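LEOA (Escherichia coli, PDB 4AUR) is a bacterial dynamin, a GTPase of enterotoxigenic strains that probably binds and hydrolyses GTP in the globular head of a long, mostly helical chain. Local coordinates at residues K66-A71 with V225-N230; E242-E245 with R249-D252; A71-K76 with L140-V145; S93-E98 with C104-T109. One frame throughout, in Å; residues are numbered along the deposited sequence.

After two N-terminal helices and strand 54-60 the chain enters helix 66-74, which supplies one side of both contact 1 and contact 3. Contact 4 is the first to close, a hairpin of strands 93-95 and 104-108. Contact 3 closes around it when strand 140-146 brings its side chains against the helix, and contact 1 encloses both when the loop 225-230 returns to the helix's first turns. Contact 2 follows in series, at the turn from helix 241-248 into helix 250-273, and it touches contact 1 through Tyr244 and Ser227. Together the four tie helix 66-74, which follows the probable P-loop, to the sheet, to the loop after the edge strand 221-224 and to the start of helix 250-273.

Contact 1: residues K66-A71 with V225-N230; sequences KTSVIA and VASNPN
Ser227, in the loop that follows strand 221-224, leans on the first turns of helix 66-74 and meets Ser68 and Val69. The close part is small. Ser68 CB lies 3.1 Å from Ser227 OG and 3.6 Å from Ser227 CB, a plain contact of the loop serine with the methylene of its partner, and the hydroxyls stand further apart, with Ser68 OG 3.9 Å from Ser227 OG. With OG set between the backbone N and the carbonyl carbon (chi1 70°), Ser227 meets Ser68 with its oxygen while its CB faces Val69, whose CG2 methyl is 3.9 Å from Ser227 CB. Val69 is buried, and it also rests on Val175 and Asn177 of strand 172-177. Away from this patch the fit loosens. Ser68 is partly exposed, and so is Asn228, whose side chain comes no closer to the helix than 4.6 Å. No hydrogen bond joins the loop to the helix. The main chain of Ser227 is gripped elsewhere, its N by Asn177 OD1 and its O by Tyr244 OH, and its hydroxyl too has a hydrogen-bond partner outside the two segments. The chemistry therefore implies that packing seats the loop on the helix behind the probable Walker A motif, while polar bonds to other parts of the domain, including Asn177 of the NKMD sequence expected to read guanine, hold its course.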
loop_
_atom_site.group_PDB
_atom_site.type_symbol
_atom_site.label_atom_id
_atom_site.label_comp_id
_atom_site.label_asym_id
_atom_site.label_seq_id
_atom_site.Cartn_x
_atom_site.Cartn_y
_atom_site.Cartn_z
ATOM N N LYS A 66 -44.441 -16.145 -30.698
ATOM C CA LYS A 66 -43.180 -16.501 -30.078
ATOM C C LYS A 66 -42.331 -17.369 -30.993
ATOM O O LYS A 66 -41.117 -17.201 -31.081
ATOM C CB LYS A 66 -43.538 -17.293 -28.815
ATOM C CG LYS A 66 -42.401 -17.869 -28.027
ATOM C CD LYS A 66 -42.839 -19.132 -27.296
ATOM C CE LYS A 66 -43.789 -18.852 -26.149
ATOM N NZ LYS A 66 -43.841 -19.960 -25.144
ATOM N N THR A 67 -42.977 -18.322 -31.653
ATOM C CA THR A 67 -42.261 -19.307 -32.441
ATOM C C THR A 67 -41.606 -18.645 -33.662
ATOM O O THR A 67 -40.519 -19.038 -34.104
ATOM C CB THR A 67 -43.200 -20.449 -32.862
ATOM O OG1 THR A 67 -43.684 -21.125 -31.695
ATOM C CG2 THR A 67 -42.471 -21.436 -33.720
ATOM N N SER A 68 -42.262 -17.629 -34.198
ATOM C CA SER A 68 -41.694 -16.899 -35.311
ATOM C C SER A 68 -40.440 -16.187 -34.817
ATOM O O SER A 68 -39.388 -16.225 -35.469
ATOM C CB SER A 68 -42.702 -15.894 -35.866
ATOM O OG SER A 68 -43.994 -16.465 -35.919
ATOM N N VAL A 69 -40.540 -15.566 -33.646
ATOM C CA VAL A 69 -39.436 -14.769 -33.135
ATOM C C VAL A 69 -38.141 -15.575 -32.990
ATOM O O VAL A 69 -37.083 -15.082 -33.341
ATOM C CB VAL A 69 -39.795 -14.078 -31.809
ATOM C CG1 VAL A 69 -38.579 -13.391 -31.200
ATOM C CG2 VAL A 69 -40.883 -13.043 -32.042
ATOM N N ILE A 70 -38.217 -16.801 -32.493
ATOM C CA ILE A 70 -37.003 -17.561 -32.238
ATOM C C ILE A 70 -36.364 -18.134 -33.503
ATOM O O ILE A 70 -35.148 -18.019 -33.689
ATOM C CB ILE A 70 -37.227 -18.664 -31.204
ATOM C CG1 ILE A 70 -35.899 -19.328 -30.895
ATOM C CG2 ILE A 70 -38.256 -19.693 -31.663
ATOM C CD1 ILE A 70 -35.895 -19.976 -29.537
ATOM N N ALA A 71 -37.178 -18.735 -34.372
ATOM C CA ALA A 71 -36.724 -19.140 -35.703
ATOM C C ALA A 71 -36.096 -17.955 -36.433
ATOM O O ALA A 71 -35.009 -18.066 -36.998
ATOM C CB ALA A 71 -37.882 -19.680 -36.510
ATOM N N VAL A 225 -40.443 -5.387 -32.778
ATOM C CA VAL A 225 -40.056 -6.261 -33.855
ATOM C C VAL A 225 -41.295 -6.729 -34.612
ATOM O O VAL A 225 -42.422 -6.575 -34.127
ATOM C CB VAL A 225 -39.243 -7.429 -33.239
ATOM C CG1 VAL A 225 -39.562 -8.794 -33.850
ATOM C CG2 VAL A 225 -37.750 -7.123 -33.289
ATOM N N ALA A 226 -41.086 -7.274 -35.811
ATOM C CA ALA A 226 -42.164 -7.825 -36.612
ATOM C C ALA A 226 -41.743 -9.122 -37.241
ATOM O O ALA A 226 -41.604 -9.202 -38.442
ATOM C CB ALA A 226 -42.551 -6.835 -37.689
ATOM N N SER A 227 -41.566 -10.147 -36.420
ATOM C CA SER A 227 -41.016 -11.434 -36.862
ATOM C C SER A 227 -41.458 -11.909 -38.251
ATOM O O SER A 227 -40.656 -12.454 -39.015
ATOM C CB SER A 227 -41.402 -12.524 -35.868
ATOM O OG SER A 227 -42.784 -12.799 -35.949
ATOM N N ASN A 228 -42.743 -11.728 -38.537
ATOM C CA ASN A 228 -43.379 -12.213 -39.760
ATOM C C ASN A 228 -44.239 -11.091 -40.322
ATOM O O ASN A 228 -45.443 -11.077 -40.103
ATOM C CB ASN A 228 -44.233 -13.444 -39.419
ATOM C CG ASN A 228 -44.927 -14.050 -40.626
ATOM O OD1 ASN A 228 -44.696 -13.653 -41.774
ATOM N ND2 ASN A 228 -45.786 -15.032 -40.366
ATOM N N PRO A 229 -43.624 -10.133 -41.036
ATOM C CA PRO A 229 -44.342 -8.922 -41.444
ATOM C C PRO A 229 -45.229 -9.135 -42.667
ATOM O O PRO A 229 -44.907 -9.963 -43.522
ATOM C CB PRO A 229 -43.217 -7.926 -41.741
ATOM C CG PRO A 229 -42.048 -8.761 -42.104
ATOM C CD PRO A 229 -42.241 -10.143 -41.532
ATOM N N ASN A 230 -46.333 -8.385 -42.732
ATOM C CA ASN A 230 -47.390 -8.563 -43.742
ATOM C C ASN A 230 -48.155 -9.879 -43.532
ATOM O O ASN A 230 -49.350 -9.949 -43.799
ATOM C CB ASN A 230 -46.856 -8.472 -45.196
ATOM C CG ASN A 230 -46.463 -7.051 -45.616
ATOM O OD1 ASN A 230 -46.344 -6.767 -46.814
ATOM N ND2 ASN A 230 -46.255 -6.159 -44.642
#

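Contact 2: residues E242-E245 with R249-D252; sequences EHYE and RIND
Arg249 and Glu245 make the main-chain link between helix 241-248 and the helix that follows: Arg249 N donates to Glu245 O at 3.3 Å, a bent and weak bond with an N-H...O angle of 132°. Arg249 is the first residue to leave helical geometry, and its positive phi turns the chain into helix 250-273, whose first turn includes the 3.0 Å bond from Asp252 N to Arg249 O. Ser248 OG binds both Tyr244 O and Ile250 N, bracing the corner. Apolar contact comes next. Ile250 holds CG1 anti to its backbone N (chi1 -162°), which puts the CG2 methyl where Tyr244 CE2 is 3.9 Å away, obliquely to the ring. The same methyl lies 4.1 Å from Glu245 CG, and Tyr244 and Ile250 both also touch Ala72 on helix 66-74. On the polar side, Glu245, extended beyond CG, crosses Asn251 at a slant, bringing OE1 to 3.5 Å from Asn251 ND2 and 3.6 Å from Asn251 OD1, the carboxylate and amide planes 45° apart. The Arg249 guanidinium turns elsewhere, its NH1 bonding the carbonyls of Arg247 and Leu185 and the group making a cation-pi contact with Phe191. The corner thus combines one weak backbone bond with Tyr244-Ile250 packing and the Ser248 hydroxyl, which probably share in fixing it, with the acid and amide gathered on the partly exposed side.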
loop_
_atom_site.group_PDB
_atom_site.type_symbol
_atom_site.label_atom_id
_atom_site.label_comp_id
_atom_site.label_asym_id
_atom_site.label_seq_id
_atom_site.Cartn_x
_atom_site.Cartn_y
_atom_site.Cartn_z
ATOM N N GLU A 242 -32.037 -9.286 -46.915
ATOM C CA GLU A 242 -31.643 -7.912 -46.607
ATOM C C GLU A 242 -32.819 -6.956 -46.711
ATOM O O GLU A 242 -32.764 -5.830 -46.224
ATOM C CB GLU A 242 -30.501 -7.469 -47.530
ATOM C CG GLU A 242 -29.628 -6.349 -46.972
ATOM C CD GLU A 242 -28.806 -6.765 -45.767
ATOM O OE1 GLU A 242 -28.156 -7.841 -45.798
ATOM O OE2 GLU A 242 -28.815 -6.001 -44.778
ATOM N N HIS A 243 -33.893 -7.406 -47.345
ATOM C CA HIS A 243 -35.122 -6.630 -47.353
ATOM C C HIS A 243 -35.861 -6.865 -46.039
ATOM O O HIS A 243 -36.376 -5.937 -45.420
ATOM C CB HIS A 243 -36.002 -7.003 -48.543
ATOM C CG HIS A 243 -37.016 -5.957 -48.875
ATOM N ND1 HIS A 243 -38.368 -6.215 -48.913
ATOM C CD2 HIS A 243 -36.876 -4.637 -49.152
ATOM C CE1 HIS A 243 -39.018 -5.106 -49.216
ATOM N NE2 HIS A 243 -38.136 -4.133 -49.364
ATOM N N TYR A 244 -35.889 -8.124 -45.626
ATOM C CA TYR A 244 -36.530 -8.545 -44.390
ATOM C C TYR A 244 -35.986 -7.876 -43.125
ATOM O O TYR A 244 -36.758 -7.473 -42.257
ATOM C CB TYR A 244 -36.372 -10.050 -44.284
ATOM C CG TYR A 244 -36.646 -10.625 -42.932
ATOM C CD1 TYR A 244 -37.934 -10.903 -42.529
ATOM C CD2 TYR A 244 -35.609 -10.928 -42.070
ATOM C CE1 TYR A 244 -38.192 -11.459 -41.295
ATOM C CE2 TYR A 244 -35.855 -11.479 -40.827
ATOM C CZ TYR A 244 -37.149 -11.743 -40.448
ATOM O OH TYR A 244 -37.399 -12.298 -39.221
ATOM N N GLU A 245 -34.662 -7.773 -43.033
ATOM C CA GLU A 245 -33.995 -7.190 -41.859
ATOM C C GLU A 245 -34.341 -5.725 -41.620
ATOM O O GLU A 245 -34.454 -5.285 -40.472
ATOM C CB GLU A 245 -32.474 -7.338 -41.965
ATOM C CG GLU A 245 -31.996 -8.751 -41.686
ATOM C CD GLU A 245 -30.503 -8.914 -41.864
ATOM O OE1 GLU A 245 -29.787 -7.890 -41.927
ATOM O OE2 GLU A 245 -30.046 -10.071 -41.944
ATOM N N ARG A 249 -36.962 -5.352 -38.327
ATOM C CA ARG A 249 -36.135 -4.814 -37.236
ATOM C C ARG A 249 -35.532 -5.897 -36.349
ATOM O O ARG A 249 -35.134 -5.625 -35.221
ATOM C CB ARG A 249 -36.889 -3.777 -36.394
ATOM C CG ARG A 249 -36.780 -2.358 -36.922
ATOM C CD ARG A 249 -37.649 -2.201 -38.152
ATOM N NE ARG A 249 -37.824 -0.804 -38.556
ATOM C CZ ARG A 249 -38.605 -0.403 -39.558
ATOM N NH1 ARG A 249 -39.297 -1.288 -40.275
ATOM N NH2 ARG A 249 -38.696 0.890 -39.840
ATOM N N ILE A 250 -35.418 -7.107 -36.893
ATOM C CA ILE A 250 -34.838 -8.235 -36.178
ATOM C C ILE A 250 -33.400 -7.979 -35.739
ATOM O O ILE A 250 -32.950 -8.557 -34.783
ATOM C CB ILE A 250 -34.882 -9.519 -37.031
ATOM C CG1 ILE A 250 -34.697 -10.762 -36.169
ATOM C CG2 ILE A 250 -33.824 -9.491 -38.115
ATOM C CD1 ILE A 250 -35.927 -11.082 -35.355
ATOM N N ASN A 251 -32.673 -7.130 -36.442
ATOM C CA ASN A 251 -31.326 -6.786 -36.027
ATOM C C ASN A 251 -31.298 -6.101 -34.649
ATOM O O ASN A 251 -30.387 -6.336 -33.848
ATOM C CB ASN A 251 -30.635 -5.931 -37.104
ATOM C CG ASN A 251 -29.970 -6.778 -38.199
ATOM O OD1 ASN A 251 -30.205 -7.993 -38.330
ATOM N ND2 ASN A 251 -29.130 -6.130 -38.992
ATOM N N ASP A 252 -32.305 -5.282 -34.355
ATOM C CA ASP A 252 -32.431 -4.685 -33.028
ATOM C C ASP A 252 -32.462 -5.773 -31.939
ATOM O O ASP A 252 -31.895 -5.589 -30.866
ATOM C CB ASP A 252 -33.675 -3.779 -32.942
ATOM C CG ASP A 252 -33.615 -2.574 -33.906
ATOM O OD1 ASP A 252 -32.513 -2.075 -34.188
ATOM O OD2 ASP A 252 -34.676 -2.119 -34.382
#

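Contact 3: residues A71-K76 with L140-V145; sequences AAWLGK and LIFYVV
Trp73 presents one face of its indole to the edge of Phe142, a T-shaped pair with the six-membered ring and the phenyl centroid 5.2 Å apart and the planes at 88°. The phenyl CZ stands over the centre of the indole: Phe142 CZ is 4.0 Å from Trp73 CE2, and Phe142 CE2 is 3.9 Å from Trp73 CE3. Relative to the phenyl ring, Trp73 CD2 lies at the edge and in plane. Both side chains have to reach, because the backbones are well separated, with Trp73 CA 10.9 Å from Phe142 CA. Trp73 spans its part by holding CG anti to the backbone N (chi1 170°), which carries the indole from the helix toward the strand. Leu140, two residues before Phe142 and on the same side of the strand, adds its CD1 methyl 4.0 Å from Trp73 CZ2, approaching the ring obliquely. All three residues are buried. Around them, Phe142 packs on Ile56 and Leu58 of strand 54-60 and on Ile173 of strand 172-177, while helix 250-273 closes in with Lys254 against Trp73 and Ala257 and Ile260 against Leu140. The helix that carries Trp73 ends just beyond, at Gly75. A helix after a probable phosphate-binding loop, packed on parallel strands of the central sheet, is characteristic of the P-loop GTPase fold.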
loop_
_atom_site.group_PDB
_atom_site.type_symbol
_atom_site.label_atom_id
_atom_site.label_comp_id
_atom_site.label_asym_id
_atom_site.label_seq_id
_atom_site.Cartn_x
_atom_site.Cartn_y
_atom_site.Cartn_z
ATOM N N ALA A 71 -37.178 -18.735 -34.372
ATOM C CA ALA A 71 -36.724 -19.140 -35.703
ATOM C C ALA A 71 -36.096 -17.955 -36.433
ATOM O O ALA A 71 -35.009 -18.066 -36.998
ATOM C CB ALA A 71 -37.882 -19.680 -36.510
ATOM N N ALA A 72 -36.781 -16.823 -36.419
ATOM C CA ALA A 72 -36.269 -15.631 -37.083
ATOM C C ALA A 72 -34.872 -15.319 -36.640
ATOM O O ALA A 72 -34.025 -15.003 -37.458
ATOM C CB ALA A 72 -37.149 -14.430 -36.777
ATOM N N TRP A 73 -34.648 -15.402 -35.329
ATOM C CA TRP A 73 -33.423 -14.938 -34.695
ATOM C C TRP A 73 -32.285 -15.880 -34.967
ATOM O O TRP A 73 -31.184 -15.447 -35.291
ATOM C CB TRP A 73 -33.656 -14.833 -33.199
ATOM C CG TRP A 73 -32.430 -14.596 -32.393
ATOM C CD1 TRP A 73 -31.673 -13.466 -32.357
ATOM C CD2 TRP A 73 -31.861 -15.487 -31.463
ATOM N NE1 TRP A 73 -30.647 -13.607 -31.468
ATOM C CE2 TRP A 73 -30.740 -14.846 -30.900
ATOM C CE3 TRP A 73 -32.189 -16.767 -31.036
ATOM C CZ2 TRP A 73 -29.937 -15.451 -29.949
ATOM C CZ3 TRP A 73 -31.376 -17.380 -30.092
ATOM C CH2 TRP A 73 -30.268 -16.722 -29.563
ATOM N N LEU A 74 -32.562 -17.170 -34.816
ATOM C CA LEU A 74 -31.604 -18.230 -35.126
ATOM C C LEU A 74 -31.122 -18.161 -36.570
ATOM O O LEU A 74 -29.930 -18.358 -36.860
ATOM C CB LEU A 74 -32.253 -19.588 -34.909
ATOM C CG LEU A 74 -32.530 -19.860 -33.440
ATOM C CD1 LEU A 74 -33.548 -20.960 -33.304
ATOM C CD2 LEU A 74 -31.269 -20.239 -32.690
ATOM N N GLY A 75 -32.083 -17.910 -37.458
ATOM C CA GLY A 75 -31.843 -17.815 -38.885
ATOM C C GLY A 75 -32.614 -18.828 -39.723
ATOM O O GLY A 75 -32.796 -18.606 -40.911
ATOM N N LYS A 76 -33.062 -19.930 -39.123
ATOM C CA LYS A 76 -33.655 -21.023 -39.878
ATOM C C LYS A 76 -35.092 -21.308 -39.468
ATOM O O LYS A 76 -35.423 -21.276 -38.291
ATOM C CB LYS A 76 -32.820 -22.292 -39.715
ATOM C CG LYS A 76 -31.488 -22.260 -40.459
ATOM C CD LYS A 76 -31.285 -23.506 -41.313
ATOM C CE LYS A 76 -30.959 -24.743 -40.483
ATOM N NZ LYS A 76 -29.558 -24.706 -39.974
ATOM N N LEU A 140 -30.169 -16.256 -21.797
ATOM C CA LEU A 140 -31.024 -15.291 -22.459
ATOM C C LEU A 140 -32.474 -15.676 -22.229
ATOM O O LEU A 140 -32.806 -16.854 -22.237
ATOM C CB LEU A 140 -30.745 -15.312 -23.957
ATOM C CG LEU A 140 -29.918 -14.213 -24.574
ATOM C CD1 LEU A 140 -29.813 -14.419 -26.077
ATOM C CD2 LEU A 140 -30.599 -12.897 -24.287
ATOM N N ILE A 141 -33.333 -14.688 -22.051
ATOM C CA ILE A 141 -34.753 -14.936 -21.850
ATOM C C ILE A 141 -35.530 -14.015 -22.760
ATOM O O ILE A 141 -35.367 -12.820 -22.706
ATOM C CB ILE A 141 -35.149 -14.695 -20.381
ATOM C CG1 ILE A 141 -34.329 -15.594 -19.463
ATOM C CG2 ILE A 141 -36.640 -14.930 -20.171
ATOM C CD1 ILE A 141 -34.793 -15.587 -18.033
ATOM N N PHE A 142 -36.360 -14.577 -23.616
ATOM C CA PHE A 142 -37.187 -13.766 -24.509
ATOM C C PHE A 142 -38.590 -13.874 -24.028
ATOM O O PHE A 142 -39.161 -14.941 -24.044
ATOM C CB PHE A 142 -37.164 -14.268 -25.952
ATOM C CG PHE A 142 -35.822 -14.190 -26.625
ATOM C CD1 PHE A 142 -34.847 -13.293 -26.210
ATOM C CD2 PHE A 142 -35.556 -15.002 -27.731
ATOM C CE1 PHE A 142 -33.626 -13.228 -26.872
ATOM C CE2 PHE A 142 -34.344 -14.935 -28.394
ATOM C CZ PHE A 142 -33.377 -14.056 -27.957
ATOM N N TYR A 143 -39.141 -12.768 -23.584
ATOM C CA TYR A 143 -40.547 -12.731 -23.246
ATOM C C TYR A 143 -41.242 -12.054 -24.408
ATOM O O TYR A 143 -41.126 -10.846 -24.581
ATOM C CB TYR A 143 -40.771 -11.964 -21.946
ATOM C CG TYR A 143 -42.001 -12.409 -21.251
ATOM C CD1 TYR A 143 -43.251 -12.112 -21.769
ATOM C CD2 TYR A 143 -41.930 -13.179 -20.115
ATOM C CE1 TYR A 143 -44.396 -12.549 -21.164
ATOM C CE2 TYR A 143 -43.073 -13.617 -19.497
ATOM C CZ TYR A 143 -44.299 -13.291 -20.028
ATOM O OH TYR A 143 -45.435 -13.726 -19.422
ATOM N N VAL A 144 -41.935 -12.838 -25.226
ATOM C CA VAL A 144 -42.531 -12.320 -26.451
ATOM C C VAL A 144 -43.972 -11.949 -26.202
ATOM O O VAL A 144 -44.769 -12.793 -25.757
ATOM C CB VAL A 144 -42.488 -13.347 -27.581
ATOM C CG1 VAL A 144 -43.261 -12.834 -28.781
ATOM C CG2 VAL A 144 -41.056 -13.652 -27.973
ATOM N N VAL A 145 -44.301 -10.693 -26.515
ATOM C CA VAL A 145 -45.654 -10.137 -26.316
ATOM C C VAL A 145 -46.246 -9.573 -27.627
ATOM O O VAL A 145 -45.662 -9.752 -28.705
ATOM C CB VAL A 145 -45.657 -9.067 -25.208
ATOM C CG1 VAL A 145 -45.134 -9.662 -23.915
ATOM C CG2 VAL A 145 -44.845 -7.853 -25.614
#

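Contact 4: residues S93-E98 with C104-T109; sequences SIYKPE and CEIVDT
Tyr95 and Ile106 form a hydrogen-bonded antiparallel pair, with Tyr95 N to Ile106 O and Ile106 N to Tyr95 O both at 2.8 Å. Ser93 and Asp108 repeat the pattern at the end of the ladder, Ser93 N donating to Asp108 O at 3.0 Å and Asp108 N to Ser93 O at 2.9 Å. Between them Ile94 and Val107 are a non-hydrogen-bonded pair whose side chains run side by side; Ile94 holds CG1 anti to the carbonyl carbon (chi1 -51°), with its CD1 4.0 Å from Val107 CG1. Beyond the strand, Pro97 lays CG 3.9 Å from Cys104 SG, and CD touches Ile106 CD1. Lys96 NZ reaches Glu105 OE2 in a long salt bridge of 3.8 Å, while Glu105 OE1 forms a salt bridge with Arg55. Further out, strand 54-60 bonds the other edge of strand 104-108, and Tyr134 of helix 129-136 packs on Ile94 and Val107. Asp108 OD1 makes a salt bridge with Lys66 NZ, Lys66 being the probable Walker A lysine. This is a beta hairpin at the sheet edge leading into a DTPG sequence, as in the G3 motif of dynamin-family GTPases.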
loop_
_atom_site.group_PDB
_atom_site.type_symbol
_atom_site.label_atom_id
_atom_site.label_comp_id
_atom_site.label_asym_id
_atom_site.label_seq_id
_atom_site.Cartn_x
_atom_site.Cartn_y
_atom_site.Cartn_z
ATOM N N SER A 93 -39.973 -28.012 -20.757
ATOM C CA SER A 93 -39.559 -28.676 -21.960
ATOM C C SER A 93 -38.360 -28.016 -22.611
ATOM O O SER A 93 -38.130 -26.809 -22.479
ATOM C CB SER A 93 -40.737 -28.807 -22.939
ATOM O OG SER A 93 -41.537 -27.634 -22.952
ATOM N N ILE A 94 -37.599 -28.853 -23.316
ATOM C CA ILE A 94 -36.319 -28.489 -23.871
ATOM C C ILE A 94 -36.233 -28.937 -25.308
ATOM O O ILE A 94 -36.516 -30.089 -25.603
ATOM C CB ILE A 94 -35.187 -29.180 -23.102
ATOM C CG1 ILE A 94 -35.363 -28.929 -21.612
ATOM C CG2 ILE A 94 -33.835 -28.687 -23.602
ATOM C CD1 ILE A 94 -34.081 -28.804 -20.825
ATOM N N TYR A 95 -35.819 -28.033 -26.190
ATOM C CA TYR A 95 -35.653 -28.336 -27.600
ATOM C C TYR A 95 -34.208 -28.051 -27.966
ATOM O O TYR A 95 -33.671 -27.033 -27.575
ATOM C CB TYR A 95 -36.627 -27.524 -28.437
ATOM C CG TYR A 95 -38.034 -27.600 -27.906
ATOM C CD1 TYR A 95 -38.909 -28.609 -28.296
ATOM C CD2 TYR A 95 -38.481 -26.680 -26.970
ATOM C CE1 TYR A 95 -40.205 -28.680 -27.773
ATOM C CE2 TYR A 95 -39.762 -26.738 -26.441
ATOM C CZ TYR A 95 -40.629 -27.731 -26.841
ATOM O OH TYR A 95 -41.911 -27.734 -26.295
ATOM N N LYS A 96 -33.586 -28.989 -28.677
ATOM C CA LYS A 96 -32.169 -28.967 -29.014
ATOM C C LYS A 96 -32.030 -29.020 -30.542
ATOM O O LYS A 96 -31.723 -30.069 -31.122
ATOM C CB LYS A 96 -31.471 -30.168 -28.365
ATOM C CG LYS A 96 -31.169 -30.016 -26.878
ATOM C CD LYS A 96 -30.902 -31.362 -26.221
ATOM C CE LYS A 96 -30.169 -31.228 -24.893
ATOM N NZ LYS A 96 -28.785 -30.666 -25.035
ATOM N N PRO A 97 -32.279 -27.887 -31.205
ATOM C CA PRO A 97 -32.319 -27.836 -32.644
ATOM C C PRO A 97 -31.037 -28.313 -33.295
ATOM O O PRO A 97 -29.962 -28.245 -32.690
ATOM C CB PRO A 97 -32.540 -26.354 -32.922
ATOM C CG PRO A 97 -31.976 -25.660 -31.741
ATOM C CD PRO A 97 -32.444 -26.545 -30.633
ATOM N N GLU A 98 -31.164 -28.775 -34.540
ATOM C CA GLU A 98 -30.071 -29.444 -35.237
ATOM C C GLU A 98 -29.687 -28.645 -36.462
ATOM O O GLU A 98 -30.354 -27.687 -36.812
ATOM C CB GLU A 98 -30.482 -30.874 -35.593
ATOM C CG GLU A 98 -30.583 -31.793 -34.377
ATOM C CD GLU A 98 -31.247 -33.139 -34.666
ATOM O OE1 GLU A 98 -31.416 -33.492 -35.861
ATOM O OE2 GLU A 98 -31.609 -33.849 -33.691
ATOM N N CYS A 104 -27.600 -25.578 -29.067
ATOM C CA CYS A 104 -28.196 -24.707 -28.065
ATOM C C CYS A 104 -29.454 -25.327 -27.581
ATOM O O CYS A 104 -30.046 -26.098 -28.280
ATOM C CB CYS A 104 -28.485 -23.291 -28.593
ATOM S SG CYS A 104 -29.867 -23.113 -29.760
ATOM N N GLU A 105 -29.849 -24.970 -26.374
ATOM C CA GLU A 105 -31.030 -25.487 -25.731
ATOM C C GLU A 105 -32.112 -24.402 -25.749
ATOM O O GLU A 105 -31.831 -23.208 -25.616
ATOM C CB GLU A 105 -30.707 -25.839 -24.277
ATOM C CG GLU A 105 -29.604 -26.863 -24.062
ATOM C CD GLU A 105 -29.227 -27.015 -22.592
ATOM O OE1 GLU A 105 -29.282 -26.012 -21.849
ATOM O OE2 GLU A 105 -28.874 -28.133 -22.156
ATOM N N ILE A 106 -33.359 -24.809 -25.907
ATOM C CA ILE A 106 -34.459 -23.859 -25.906
ATOM C C ILE A 106 -35.396 -24.375 -24.872
ATOM O O ILE A 106 -35.949 -25.438 -25.036
ATOM C CB ILE A 106 -35.124 -23.761 -27.293
ATOM C CG1 ILE A 106 -34.136 -23.103 -28.262
ATOM C CG2 ILE A 106 -36.400 -22.935 -27.222
ATOM C CD1 ILE A 106 -34.454 -23.264 -29.723
ATOM N N VAL A 107 -35.528 -23.653 -23.770
ATOM C CA VAL A 107 -36.351 -24.123 -22.656
ATOM C C VAL A 107 -37.631 -23.335 -22.652
ATOM O O VAL A 107 -37.634 -22.187 -23.063
ATOM C CB VAL A 107 -35.644 -23.958 -21.301
ATOM C CG1 VAL A 107 -34.419 -24.831 -21.252
ATOM C CG2 VAL A 107 -35.240 -22.517 -21.047
ATOM N N ASP A 108 -38.718 -23.932 -22.199
ATOM C CA ASP A 108 -39.975 -23.181 -22.069
ATOM C C ASP A 108 -40.924 -23.919 -21.133
ATOM O O ASP A 108 -40.713 -25.074 -20.792
ATOM C CB ASP A 108 -40.580 -22.950 -23.473
ATOM C CG ASP A 108 -42.025 -22.455 -23.454
ATOM O OD1 ASP A 108 -42.279 -21.321 -22.997
ATOM O OD2 ASP A 108 -42.908 -23.214 -23.925
ATOM N N THR A 109 -41.952 -23.223 -20.702
ATOM C CA THR A 109 -42.953 -23.779 -19.849
ATOM C C THR A 109 -44.304 -23.636 -20.544
ATOM O O THR A 109 -45.030 -22.692 -20.271
ATOM C CB THR A 109 -42.942 -22.969 -18.564
ATOM O OG1 THR A 109 -42.923 -21.580 -18.912
ATOM C CG2 THR A 109 -41.693 -23.257 -17.800
#